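PDB 3C26: putative acetyltransferase Ta0821 from Thermoplasma acidophilum DSM 1728, which probably transfers acyl groups, most likely acetyl from acetyl-coenzyme A, to an acceptor molecule, as GNAT-family acetyltransferases do. Local coordinates for residues T23-K28 / D34-L39; D46-K51 / F176-Y181; R70-I75 / S99-S104; S122-Y125 / S131-L134. All blocks are in the same frame, centred on the assembly; numbering follows the deposited sequence. Where two conformers were deposited one is given.

Interaction 1 of 4, residues T23-K28 / D34-L39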
loop_
_atom_site.group_PDB
_atom_site.type_symbol
_atom_site.label_atom_id
_atom_site.label_comp_id
_atom_site.label_asym_id
_atom_site.label_seq_id
_atom_site.Cartn_x
_atom_site.Cartn_y
_atom_site.Cartn_z
ATOM N N THR A 23 -19.182 7.572 4.324
ATOM C CA THR A 23 -17.940 6.809 4.080
ATOM C C THR A 23 -16.846 7.120 5.100
ATOM O O THR A 23 -16.818 8.167 5.728
ATOM C CB THR A 23 -17.316 7.074 2.675
ATOM O OG1 THR A 23 -16.906 8.440 2.562
ATOM C CG2 THR A 23 -18.332 6.775 1.523
ATOM N N SER A 24 -15.949 6.153 5.244
ATOM C CA SER A 24 -14.742 6.295 6.066
ATOM C C SER A 24 -13.729 7.264 5.456
ATOM O O SER A 24 -12.774 7.670 6.120
ATOM C CB SER A 24 -14.047 4.950 6.238
ATOM O OG SER A 24 -13.599 4.465 5.001
ATOM N N ASN A 25 -13.939 7.617 4.203
ATOM C CA ASN A 25 -13.059 8.534 3.437
ATOM C C ASN A 25 -13.313 9.948 3.911
ATOM O O ASN A 25 -14.262 10.606 3.532
ATOM C CB ASN A 25 -13.313 8.374 1.921
ATOM C CG ASN A 25 -12.286 9.096 1.025
ATOM O OD1 ASN A 25 -11.625 10.029 1.428
ATOM N ND2 ASN A 25 -12.188 8.644 -0.217
ATOM N N THR A 26 -12.423 10.408 4.770
ATOM C CA THR A 26 -12.556 11.712 5.400
ATOM C C THR A 26 -11.525 12.707 4.863
ATOM O O THR A 26 -11.395 13.827 5.352
ATOM C CB THR A 26 -12.293 11.618 6.894
ATOM O OG1 THR A 26 -10.968 11.126 7.070
ATOM C CG2 THR A 26 -13.314 10.698 7.584
ATOM N N TRP A 27 -10.826 12.274 3.838
ATOM C CA TRP A 27 -9.746 13.059 3.236
ATOM C C TRP A 27 -10.238 14.206 2.339
ATOM O O TRP A 27 -11.370 14.207 1.848
ATOM C CB TRP A 27 -8.808 12.130 2.436
ATOM C CG TRP A 27 -8.026 11.146 3.265
ATOM C CD1 TRP A 27 -8.266 10.776 4.562
ATOM C CD2 TRP A 27 -6.942 10.321 2.808
ATOM N NE1 TRP A 27 -7.344 9.808 4.967
ATOM C CE2 TRP A 27 -6.544 9.500 3.894
ATOM C CE3 TRP A 27 -6.261 10.203 1.588
ATOM C CZ2 TRP A 27 -5.490 8.608 3.800
ATOM C CZ3 TRP A 27 -5.188 9.293 1.508
ATOM C CH2 TRP A 27 -4.833 8.519 2.595
ATOM N N LYS A 28 -9.339 15.185 2.182
ATOM C CA LYS A 28 -9.514 16.362 1.290
ATOM C C LYS A 28 -9.922 15.918 -0.096
ATOM O O LYS A 28 -9.256 15.086 -0.720
ATOM C CB LYS A 28 -8.200 17.180 1.163
ATOM N N ASP A 34 -9.273 9.953 -4.117
ATOM C CA ASP A 34 -9.150 8.803 -5.027
ATOM C C ASP A 34 -8.110 7.837 -4.473
ATOM O O ASP A 34 -8.253 6.643 -4.533
ATOM C CB ASP A 34 -8.768 9.229 -6.448
ATOM C CG ASP A 34 -9.938 9.830 -7.227
ATOM O OD1 ASP A 34 -11.102 9.706 -6.775
ATOM O OD2 ASP A 34 -9.701 10.394 -8.325
ATOM N N LEU A 35 -7.039 8.391 -3.963
ATOM C CA LEU A 35 -6.013 7.592 -3.277
ATOM C C LEU A 35 -6.581 6.843 -2.035
ATOM O O LEU A 35 -6.270 5.671 -1.819
ATOM C CB LEU A 35 -4.788 8.425 -2.934
ATOM C CG LEU A 35 -3.683 7.681 -2.176
ATOM C CD1 LEU A 35 -3.292 6.341 -2.854
ATOM C CD2 LEU A 35 -2.503 8.626 -1.941
ATOM N N TYR A 36 -7.423 7.503 -1.238
ATOM C CA TYR A 36 -8.058 6.808 -0.094
ATOM C C TYR A 36 -8.775 5.516 -0.537
ATOM O O TYR A 36 -8.659 4.455 0.081
ATOM C CB TYR A 36 -9.098 7.695 0.638
ATOM C CG TYR A 36 -9.630 7.015 1.868
ATOM C CD1 TYR A 36 -9.007 7.168 3.110
ATOM C CD2 TYR A 36 -10.712 6.126 1.785
ATOM C CE1 TYR A 36 -9.482 6.461 4.249
ATOM C CE2 TYR A 36 -11.179 5.458 2.885
ATOM C CZ TYR A 36 -10.541 5.621 4.131
ATOM O OH TYR A 36 -11.050 4.946 5.252
ATOM N N SER A 37 -9.558 5.628 -1.601
ATOM C CA SER A 37 -10.357 4.496 -2.058
ATOM C C SER A 37 -9.488 3.317 -2.438
ATOM O O SER A 37 -9.771 2.174 -2.119
ATOM C CB SER A 37 -11.210 4.877 -3.283
ATOM O OG SER A 37 -12.005 6.009 -3.010
ATOM N N LYS A 38 -8.405 3.594 -3.143
ATOM C CA LYS A 38 -7.510 2.519 -3.571
ATOM C C LYS A 38 -6.873 1.844 -2.368
ATOM O O LYS A 38 -6.731 0.647 -2.330
ATOM C CB LYS A 38 -6.419 3.043 -4.511
ATOM C CG LYS A 38 -6.900 3.656 -5.828
ATOM C CD LYS A 38 -5.669 3.933 -6.681
ATOM C CE LYS A 38 -5.917 4.605 -8.016
ATOM N NZ LYS A 38 -4.584 4.893 -8.722
ATOM N N LEU A 39 -6.467 2.646 -1.408
ATOM C CA LEU A 39 -5.806 2.157 -0.199
ATOM C C LEU A 39 -6.809 1.333 0.615
ATOM O O LEU A 39 -6.509 0.231 1.117
ATOM C CB LEU A 39 -5.193 3.309 0.603
ATOM C CG LEU A 39 -3.936 3.983 -0.045
ATOM C CD1 LEU A 39 -3.450 5.262 0.686
ATOM C CD2 LEU A 39 -2.754 2.973 -0.200
#
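Ser24 and Tyr36 meet through their hydroxyls in a probable hydrogen bond, 2.6 Å between Tyr36 OH and Ser24 OG. A small hydroxyl suits this place, because Ser24 OG also hydrogen-bonds to Asp46 OD1 and so joins loop 23-28, with its tyrosine contact, to helix 45-58.

One residue on, Asn25 lies antiparallel alongside the tyrosine. Its CA sits over one face, 3.7 Å from the centroid of the Tyr36 ring, in a CH-pi contact. With CG anti to the backbone N (chi1 -170°), the amide runs back along the ring, its plane tilted 31° from it, until ND2 comes 3.3 Å from Tyr36 CB. The polar ends are spent locally: ND2 gives to the carbonyl of Thr33, while OD1 takes a weak bond from Trp27 N.

Trp27 then closes over the edge of the tyrosine. The rings form a T-shaped pair at 79°, the edge of Tyr36 pointing at the indole face, with Tyr36 CD1 3.5 Å from Trp27 CE2. Beyond it, Trp27 CH2 reaches Leu39 CD1 at 4.0 Å, and the indole rim meets Leu35.

The loop after helix 16-19 is thereby folded against helix 31-40; Trp127 packs on Trp27 and Tyr36, Asn128 holds Trp27 NE1, and Leu35 and Tyr32 of the second subunit also reach this tryptophan. Both segments lie in the GNAT-family region, joining loop to helix beside the dimer interface.

Interaction 2 of 4, residues D46-K51 / F176-Y181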
loop_
_atom_site.group_PDB
_atom_site.type_symbol
_atom_site.label_atom_id
_atom_site.label_comp_id
_atom_site.label_asym_id
_atom_site.label_seq_id
_atom_site.Cartn_x
_atom_site.Cartn_y
_atom_site.Cartn_z
ATOM N N ASP A 46 -13.544 -1.820 5.901
ATOM C CA ASP A 46 -14.684 -1.084 5.326
ATOM C C ASP A 46 -15.831 -2.006 5.022
ATOM O O ASP A 46 -16.989 -1.649 5.225
ATOM C CB ASP A 46 -14.318 -0.273 4.049
ATOM C CG ASP A 46 -13.700 1.095 4.371
ATOM O OD1 ASP A 46 -14.461 2.066 4.531
ATOM O OD2 ASP A 46 -12.466 1.203 4.536
ATOM N N ASP A 47 -15.501 -3.194 4.546
ATOM C CA ASP A 47 -16.505 -4.175 4.188
ATOM C C ASP A 47 -17.146 -4.736 5.444
ATOM O O ASP A 47 -18.316 -5.126 5.437
ATOM C CB ASP A 47 -15.897 -5.354 3.418
ATOM C CG ASP A 47 -15.250 -4.936 2.091
ATOM O OD1 ASP A 47 -15.909 -4.347 1.221
ATOM O OD2 ASP A 47 -14.064 -5.182 1.958
ATOM N N TYR A 48 -16.339 -4.858 6.494
ATOM C CA TYR A 48 -16.825 -5.314 7.796
ATOM C C TYR A 48 -17.864 -4.319 8.290
ATOM O O TYR A 48 -18.982 -4.661 8.592
ATOM C CB TYR A 48 -15.708 -5.411 8.864
ATOM C CG TYR A 48 -16.294 -5.682 10.265
ATOM C CD1 TYR A 48 -16.872 -6.908 10.583
ATOM C CD2 TYR A 48 -16.285 -4.710 11.252
ATOM C CE1 TYR A 48 -17.414 -7.158 11.839
ATOM C CE2 TYR A 48 -16.806 -4.950 12.504
ATOM C CZ TYR A 48 -17.382 -6.161 12.795
ATOM O OH TYR A 48 -17.893 -6.383 14.055
ATOM N N VAL A 49 -17.450 -3.079 8.443
ATOM C CA VAL A 49 -18.345 -2.047 8.981
ATOM C C VAL A 49 -19.613 -1.925 8.086
ATOM O O VAL A 49 -20.733 -1.709 8.566
ATOM C CB VAL A 49 -17.598 -0.681 9.143
ATOM C CG1 VAL A 49 -18.608 0.437 9.599
ATOM C CG2 VAL A 49 -16.376 -0.758 10.148
ATOM N N ASP A 50 -19.453 -2.106 6.780
ATOM C CA ASP A 50 -20.597 -1.970 5.887
ATOM C C ASP A 50 -21.612 -3.050 6.282
ATOM O O ASP A 50 -22.813 -2.867 6.227
ATOM C CB ASP A 50 -20.264 -2.243 4.432
ATOM C CG ASP A 50 -19.616 -1.107 3.723
ATOM O OD1 ASP A 50 -19.561 0.039 4.234
ATOM O OD2 ASP A 50 -19.216 -1.394 2.582
ATOM N N LYS A 51 -21.076 -4.182 6.707
ATOM C CA LYS A 51 -21.917 -5.341 6.982
ATOM C C LYS A 51 -22.685 -5.221 8.287
ATOM O O LYS A 51 -23.808 -5.668 8.389
ATOM C CB LYS A 51 -21.043 -6.612 6.963
ATOM C CG LYS A 51 -21.709 -7.889 7.459
ATOM C CD LYS A 51 -20.700 -9.088 7.457
ATOM C CE LYS A 51 -19.700 -9.055 8.619
ATOM N NZ LYS A 51 -18.709 -10.171 8.502
ATOM N N PHE A 176 -7.211 -9.447 19.194
ATOM C CA PHE A 176 -8.206 -8.910 18.270
ATOM C C PHE A 176 -9.266 -9.960 18.162
ATOM O O PHE A 176 -8.992 -11.081 17.753
ATOM C CB PHE A 176 -7.647 -8.598 16.879
ATOM C CG PHE A 176 -7.679 -7.149 16.524
ATOM C CD1 PHE A 176 -8.834 -6.408 16.686
ATOM C CD2 PHE A 176 -6.586 -6.538 15.959
ATOM C CE1 PHE A 176 -8.906 -5.070 16.334
ATOM C CE2 PHE A 176 -6.644 -5.192 15.605
ATOM C CZ PHE A 176 -7.832 -4.469 15.794
ATOM N N ILE A 177 -10.463 -9.623 18.614
ATOM C CA ILE A 177 -11.584 -10.492 18.450
ATOM C C ILE A 177 -12.760 -9.697 17.882
ATOM O O ILE A 177 -13.171 -8.677 18.439
ATOM C CB ILE A 177 -11.971 -11.144 19.745
ATOM C CG1 ILE A 177 -10.796 -11.988 20.278
ATOM C CG2 ILE A 177 -13.173 -12.056 19.564
ATOM C CD1 ILE A 177 -11.185 -12.842 21.460
ATOM N N ASP A 178 -13.298 -10.172 16.774
ATOM C CA ASP A 178 -14.426 -9.461 16.132
ATOM C C ASP A 178 -14.182 -7.957 16.092
ATOM O O ASP A 178 -15.006 -7.157 16.533
ATOM C CB ASP A 178 -15.732 -9.751 16.859
ATOM C CG ASP A 178 -16.964 -9.132 16.169
ATOM O OD1 ASP A 178 -16.969 -8.988 14.957
ATOM O OD2 ASP A 178 -17.952 -8.821 16.858
ATOM N N TRP A 179 -13.001 -7.595 15.602
ATOM C CA TRP A 179 -12.570 -6.191 15.366
ATOM C C TRP A 179 -12.456 -5.294 16.594
ATOM O O TRP A 179 -12.456 -4.059 16.501
ATOM C CB TRP A 179 -13.438 -5.500 14.302
ATOM C CG TRP A 179 -13.317 -6.118 12.965
ATOM C CD1 TRP A 179 -14.050 -7.188 12.495
ATOM C CD2 TRP A 179 -12.398 -5.776 11.910
ATOM N NE1 TRP A 179 -13.633 -7.512 11.248
ATOM C CE2 TRP A 179 -12.653 -6.653 10.842
ATOM C CE3 TRP A 179 -11.382 -4.827 11.775
ATOM C CZ2 TRP A 179 -11.937 -6.613 9.643
ATOM C CZ3 TRP A 179 -10.682 -4.782 10.567
ATOM C CH2 TRP A 179 -10.960 -5.682 9.534
ATOM N N LYS A 180 -12.364 -5.958 17.726
ATOM C CA LYS A 180 -12.192 -5.344 19.021
ATOM C C LYS A 180 -10.890 -5.888 19.623
ATOM O O LYS A 180 -10.658 -7.080 19.643
ATOM C CB LYS A 180 -13.407 -5.668 19.909
ATOM C CG LYS A 180 -14.729 -5.112 19.407
ATOM C CD LYS A 180 -15.954 -5.695 20.137
ATOM C CE LYS A 180 -16.418 -6.974 19.493
ATOM N NZ LYS A 180 -17.574 -7.712 20.195
ATOM N N TYR A 181 -10.027 -4.983 20.076
ATOM C CA TYR A 181 -8.804 -5.369 20.769
ATOM C C TYR A 181 -9.089 -5.363 22.283
ATOM O O TYR A 181 -9.277 -4.319 22.909
ATOM C CB TYR A 181 -7.620 -4.445 20.399
ATOM C CG TYR A 181 -6.264 -5.028 20.749
ATOM C CD1 TYR A 181 -5.704 -6.062 19.972
ATOM C CD2 TYR A 181 -5.528 -4.549 21.822
ATOM C CE1 TYR A 181 -4.474 -6.582 20.252
ATOM C CE2 TYR A 181 -4.311 -5.101 22.119
ATOM C CZ TYR A 181 -3.790 -6.119 21.349
ATOM O OH TYR A 181 -2.554 -6.636 21.673
HETATM O O HOH W 1 -17.032 -5.233 16.483
HETATM O O HOH W 2 -20.223 -7.962 15.331
#
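Tyr48 and Trp179 lie face to face, the phenol ring stacked on the five-membered ring of the indole with centroids 3.7 Å apart and planes only 21° from parallel. Trp179 CD1 stands over the centre of the tyrosine ring, whereas Tyr48 CG lies toward the rim of the tryptophan face. The two side chains run antiparallel, which brings Tyr48 CD1 within 3.4 Å of Trp179 NE1. Phe218 makes an edge-to-face pair with the indole.

Beyond the stack, the tyrosine reaches the charged part of the turn. CG anti to the backbone N (chi1 171°) carries the ring out from helix 45-58 and sets its hydroxyl beside Asp178, whose carboxylate is turned 86° to the ring. Tyr48 OH is 2.9 Å from Asp178 OD1. Two waters bridge the same residues: one gives to Asp178 O at 2.8 Å, the other to Asp178 OD2 at 2.9 Å, and both are hydrogen-bonded to Tyr48 OH.

Asp178 and Trp179 form the middle of a type I' turn in the hairpin 174-177/180-183, whose ends are joined by the Cys174-Cys183 disulfide. Such a turn gives both residues positive phi and a tight two-residue connection. An alanine in place of Tyr48 would probably leave one indole face without its stacking partner and the two waters without their hydroxyl.

Asp178 OD2 also forms a 3.5 Å salt bridge with Lys180 NZ, which also salt-bridges Glu78. This shared positive charge would probably help keep Asp178 ionised. The contact is thus aromatic near the helix and polar, with two bridging waters, at the hydroxyl.

Interaction 3 of 4, residues R70-I75 / S99-S104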
loop_
_atom_site.group_PDB
_atom_site.type_symbol
_atom_site.label_atom_id
_atom_site.label_comp_id
_atom_site.label_asym_id
_atom_site.label_seq_id
_atom_site.Cartn_x
_atom_site.Cartn_y
_atom_site.Cartn_z
ATOM N N ARG A 70 -30.273 16.419 11.273
ATOM C CA ARG A 70 -29.777 15.503 10.227
ATOM C C ARG A 70 -28.438 14.916 10.597
ATOM O O ARG A 70 -27.541 15.651 10.928
ATOM C CB ARG A 70 -29.639 16.189 8.853
ATOM C CG ARG A 70 -30.949 16.486 8.107
ATOM C CD ARG A 70 -30.672 17.308 6.824
ATOM N NE ARG A 70 -30.275 18.687 7.130
ATOM C CZ ARG A 70 -29.025 19.127 7.155
ATOM N NH1 ARG A 70 -28.002 18.311 6.872
ATOM N NH2 ARG A 70 -28.804 20.392 7.477
ATOM N N PRO A 71 -28.304 13.588 10.552
ATOM C CA PRO A 71 -26.988 13.032 10.879
ATOM C C PRO A 71 -25.932 13.336 9.814
ATOM O O PRO A 71 -26.225 13.217 8.623
ATOM C CB PRO A 71 -27.250 11.538 10.971
ATOM C CG PRO A 71 -28.457 11.297 10.142
ATOM C CD PRO A 71 -29.296 12.540 10.261
ATOM N N VAL A 72 -24.727 13.756 10.247
ATOM C CA VAL A 72 -23.645 14.058 9.283
ATOM C C VAL A 72 -22.354 13.208 9.491
ATOM O O VAL A 72 -21.472 13.132 8.629
ATOM C CB VAL A 72 -23.323 15.612 9.207
ATOM C CG1 VAL A 72 -24.589 16.434 8.794
ATOM C CG2 VAL A 72 -22.711 16.122 10.522
ATOM N N ALA A 73 -22.288 12.546 10.636
ATOM C CA ALA A 73 -21.129 11.695 11.005
ATOM C C ALA A 73 -21.558 10.627 11.998
ATOM O O ALA A 73 -22.535 10.799 12.784
ATOM C CB ALA A 73 -20.005 12.517 11.611
ATOM N N THR A 74 -20.837 9.515 11.959
ATOM C CA THR A 74 -21.080 8.434 12.916
ATOM C C THR A 74 -19.822 8.072 13.648
ATOM O O THR A 74 -18.695 8.282 13.166
ATOM C CB THR A 74 -21.579 7.127 12.207
ATOM O OG1 THR A 74 -20.570 6.640 11.284
ATOM C CG2 THR A 74 -22.884 7.353 11.457
ATOM N N ILE A 75 -20.033 7.540 14.843
ATOM C CA ILE A 75 -18.998 6.823 15.569
ATOM C C ILE A 75 -19.673 5.648 16.297
ATOM O O ILE A 75 -20.743 5.821 16.892
ATOM C CB ILE A 75 -18.207 7.712 16.594
ATOM C CG1 ILE A 75 -17.055 6.944 17.217
ATOM C CG2 ILE A 75 -19.099 8.131 17.771
ATOM C CD1 ILE A 75 -15.847 6.904 16.424
ATOM N N SER A 99 -13.459 18.140 6.253
ATOM C CA SER A 99 -13.883 19.000 7.359
ATOM C C SER A 99 -13.201 18.507 8.628
ATOM O O SER A 99 -12.310 17.672 8.583
ATOM C CB SER A 99 -15.389 18.949 7.562
ATOM O OG SER A 99 -15.773 17.655 8.004
ATOM N N ARG A 100 -13.637 19.029 9.761
ATOM C CA ARG A 100 -13.067 18.622 11.028
ATOM C C ARG A 100 -14.107 17.820 11.795
ATOM O O ARG A 100 -14.110 17.757 13.014
ATOM C CB ARG A 100 -12.543 19.851 11.787
ATOM C CG ARG A 100 -11.100 20.165 11.371
ATOM C CD ARG A 100 -10.797 21.645 11.089
ATOM N NE ARG A 100 -10.811 22.526 12.263
ATOM C CZ ARG A 100 -11.671 23.529 12.431
ATOM N NH1 ARG A 100 -12.577 23.797 11.499
ATOM N NH2 ARG A 100 -11.621 24.284 13.520
ATOM N N LEU A 101 -15.011 17.208 11.042
ATOM C CA LEU A 101 -16.061 16.414 11.679
ATOM C C LEU A 101 -15.463 15.261 12.466
ATOM O O LEU A 101 -15.949 14.906 13.537
ATOM C CB LEU A 101 -17.056 15.837 10.661
ATOM C CG LEU A 101 -18.152 16.677 10.087
ATOM C CD1 LEU A 101 -19.210 15.760 9.453
ATOM C CD2 LEU A 101 -18.772 17.518 11.182
ATOM N N GLY A 102 -14.391 14.688 11.934
ATOM C CA GLY A 102 -13.796 13.496 12.543
ATOM C C GLY A 102 -13.290 13.870 13.920
ATOM O O GLY A 102 -13.587 13.246 14.917
HETATM N N MSE A 103 -12.521 14.937 13.949
HETATM C CA MSE A 103 -12.029 15.457 15.201
HETATM C C MSE A 103 -13.133 15.813 16.193
HETATM O O MSE A 103 -13.048 15.495 17.362
HETATM C CB MSE A 103 -11.208 16.669 14.893
HETATM C CG MSE A 103 -11.184 17.665 15.980
HETATM SE SE MSE A 103 -9.423 18.308 15.859
HETATM C CE MSE A 103 -8.836 16.724 16.869
ATOM N N SER A 104 -14.206 16.403 15.701
ATOM C CA SER A 104 -15.283 16.876 16.585
ATOM C C SER A 104 -15.985 15.715 17.180
ATOM O O SER A 104 -16.295 15.720 18.336
ATOM C CB SER A 104 -16.325 17.729 15.864
ATOM O OG SER A 104 -15.695 18.868 15.280
#
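Leu101 crosses Val72 at about a right angle, laying one methyl against the strand. That methyl, CD1, does all the touching: it is 3.7 Å from Val72 CG2, 4.0 Å from Ala73 CB and 3.6 Å from the carbonyl oxygen Val72 O. Leu101 CG is anti to its carbonyl carbon (chi1 -80°), which carries the branch away from the helix and down onto the strand. Here a leucine offers reach, the beta-branched valine a broad flank, and the alanine a low spot that lets the helix come close, with Ala73 and Leu101 CA atoms 7.0 Å apart.

Val72 and Ala73 are neighbours in sequence, yet both direct their side chains at the helix. In a regular strand they would alternate; Val72, with psi -13°, breaks the pattern, and the backbones of both residues hydrogen-bond to Leu65 of strand 62-67, consistent with a classic beta bulge. Leu65, Val92 and Tyr96 also touch Leu101, while Ile105 covers Ala73 one helical turn on.

Two serines secure the helix start. Ser99 OG accepts from Leu101 N at 3.2 Å, an ST turn that runs through Arg100, the N-cap residue, and also hydrogen-bonds with Tyr96 O. Ser104 OG gives to Arg100 O at 3.0 Å, from above the carbonyl plane; Arg100 O also accepts from Ser104 N.

Strand 70-79 and helix 101-113 belong to the GNAT core. The turn leading into helix 101-113 is where family members bind the pyrophosphate of acetyl-coenzyme A, and Ser99-Arg100-Leu101-Gly102 is consistent with that loop, although no cofactor is bound here.

Interaction 4 of 4, residues S122-Y125 / S131-L134. With NO3 (nitrate ion), chain D.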
loop_
_atom_site.group_PDB
_atom_site.type_symbol
_atom_site.label_atom_id
_atom_site.label_comp_id
_atom_site.label_asym_id
_atom_site.label_seq_id
_atom_site.Cartn_x
_atom_site.Cartn_y
_atom_site.Cartn_z
ATOM N N SER A 122 -8.855 1.978 19.424
ATOM C CA SER A 122 -9.295 2.122 18.044
ATOM C C SER A 122 -8.258 1.537 17.093
ATOM O O SER A 122 -7.040 1.602 17.341
ATOM C CB SER A 122 -9.552 3.607 17.705
ATOM O OG SER A 122 -10.361 3.784 16.543
ATOM N N ALA A 123 -8.775 1.035 15.969
ATOM C CA ALA A 123 -7.948 0.475 14.956
ATOM C C ALA A 123 -7.827 1.449 13.780
ATOM O O ALA A 123 -8.830 1.949 13.242
ATOM C CB ALA A 123 -8.483 -0.911 14.508
ATOM N N VAL A 124 -6.579 1.720 13.407
ATOM C CA VAL A 124 -6.252 2.645 12.306
ATOM C C VAL A 124 -5.254 2.038 11.300
ATOM O O VAL A 124 -4.246 1.488 11.688
ATOM C CB VAL A 124 -5.660 3.973 12.841
ATOM C CG1 VAL A 124 -5.547 4.969 11.739
ATOM C CG2 VAL A 124 -6.507 4.499 14.031
ATOM N N TYR A 125 -5.586 2.095 10.006
ATOM C CA TYR A 125 -4.665 1.586 8.979
ATOM C C TYR A 125 -3.365 2.372 9.003
ATOM O O TYR A 125 -3.365 3.571 9.202
ATOM C CB TYR A 125 -5.253 1.688 7.590
ATOM C CG TYR A 125 -6.307 0.672 7.219
ATOM C CD1 TYR A 125 -5.991 -0.678 7.112
ATOM C CD2 TYR A 125 -7.584 1.067 6.870
ATOM C CE1 TYR A 125 -6.911 -1.587 6.743
ATOM C CE2 TYR A 125 -8.516 0.147 6.443
ATOM C CZ TYR A 125 -8.187 -1.172 6.410
ATOM O OH TYR A 125 -9.123 -2.094 5.948
ATOM N N SER A 131 -5.878 10.149 9.813
ATOM C CA SER A 131 -6.491 9.531 10.987
ATOM C C SER A 131 -5.458 9.229 12.065
ATOM O O SER A 131 -5.729 9.399 13.231
ATOM C CB SER A 131 -7.255 8.274 10.614
ATOM O OG SER A 131 -8.290 8.605 9.700
ATOM N N LEU A 132 -4.263 8.809 11.658
ATOM C CA LEU A 132 -3.165 8.509 12.619
ATOM C C LEU A 132 -2.759 9.811 13.329
ATOM O O LEU A 132 -2.496 9.850 14.521
ATOM C CB LEU A 132 -1.963 7.892 11.900
ATOM C CG LEU A 132 -2.074 6.447 11.335
ATOM C CD1 LEU A 132 -0.901 6.109 10.429
ATOM C CD2 LEU A 132 -2.171 5.435 12.451
ATOM N N ARG A 133 -2.693 10.879 12.562
ATOM C CA ARG A 133 -2.395 12.212 13.121
ATOM C C ARG A 133 -3.485 12.676 14.090
ATOM O O ARG A 133 -3.220 13.270 15.130
ATOM C CB ARG A 133 -2.219 13.252 12.003
ATOM C CG ARG A 133 -0.987 12.991 11.115
ATOM C CD ARG A 133 0.317 12.969 11.920
ATOM N NE ARG A 133 0.625 14.283 12.487
ATOM C CZ ARG A 133 1.154 15.325 11.828
ATOM N NH1 ARG A 133 1.444 15.252 10.528
ATOM N NH2 ARG A 133 1.386 16.464 12.494
ATOM N N LEU A 134 -4.716 12.361 13.754
ATOM C CA LEU A 134 -5.883 12.771 14.581
ATOM C C LEU A 134 -5.830 12.054 15.935
ATOM O O LEU A 134 -5.874 12.692 16.996
ATOM C CB LEU A 134 -7.201 12.453 13.846
ATOM C CG LEU A 134 -8.452 12.631 14.716
ATOM C CD1 LEU A 134 -8.503 14.090 15.113
ATOM C CD2 LEU A 134 -9.707 12.224 14.044
HETATM N N NO3 D . -10.509 5.973 14.208
HETATM O O1 NO3 D . -11.823 6.045 14.647
HETATM O O2 NO3 D . -9.883 4.726 14.080
HETATM O O3 NO3 D . -9.832 7.148 13.851
#
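Val124 and Leu132 carry the apolar part of the contact, lying side by side and pointing oppositely. Leu132 CD2 presses on Val124 CG1 at 3.5 Å, closer than carbon atoms usually come, a tight fit. The valine's torsion explains its double role: CG1 is anti to the backbone N (chi1 -171°) and faces the helix, leaving CG2 turned to another neighbour. Ser131 adds its CB, 3.9 Å from Val124 CG1; a small side chain suits a place so near the strand. Lys38 and Tyr31 of the second subunit pack on Leu132 and Arg133.

A second kind of contact is between methyl and carbonyl. Leu132 CD1 lies 3.7 Å from Tyr125 O, a purely van der Waals approach at the end of the strand. An alanine at Leu132 would probably open a gap beside Val124 CG1 and remove the cover from this carbonyl. The phenol of Tyr125 takes no part in this: its ring stacks on Trp127 and its hydroxyl bonds to Met45 N.

In the GNAT fold, strand 119-125 is the fifth strand of the core, next to the parallel strand 85-92, and helix 129-138 follows it directly. These two strands splay apart in the family to admit acetyl-coenzyme A.

The polar contacts concern a nitrate, probably from the crystallisation liquor. Ser122 OG is 2.7 Å from nitrate O2, a likely hydrogen bond whose proton could instead go to Leu87 O. Val124 CG2 touches the same O2 at 3.4 Å, giving the anion an apolar flank.

In the fold
From the N terminus, interaction 1 closes a short loop, folding residues 23-28 onto helix 31-40. Helix 45-58 comes next and is joined to loop 23-28 through Ser24 and Asp46. That helix opens interaction 2, whose wide loop ends only at the hairpin 174-177/180-183. Interactions 3 and 4 both nest inside it, one after the other: the first ties strand 70-79 to helix 101-113, the second strand 119-125 to helix 129-138. These two meet where Met103 packs on Leu134, and interaction 4 touches the hairpin through Ala123 and Phe176. Interactions 1 and 4 also reach the second subunit, so the GNAT core, the later hairpin and the dimer contact are connected.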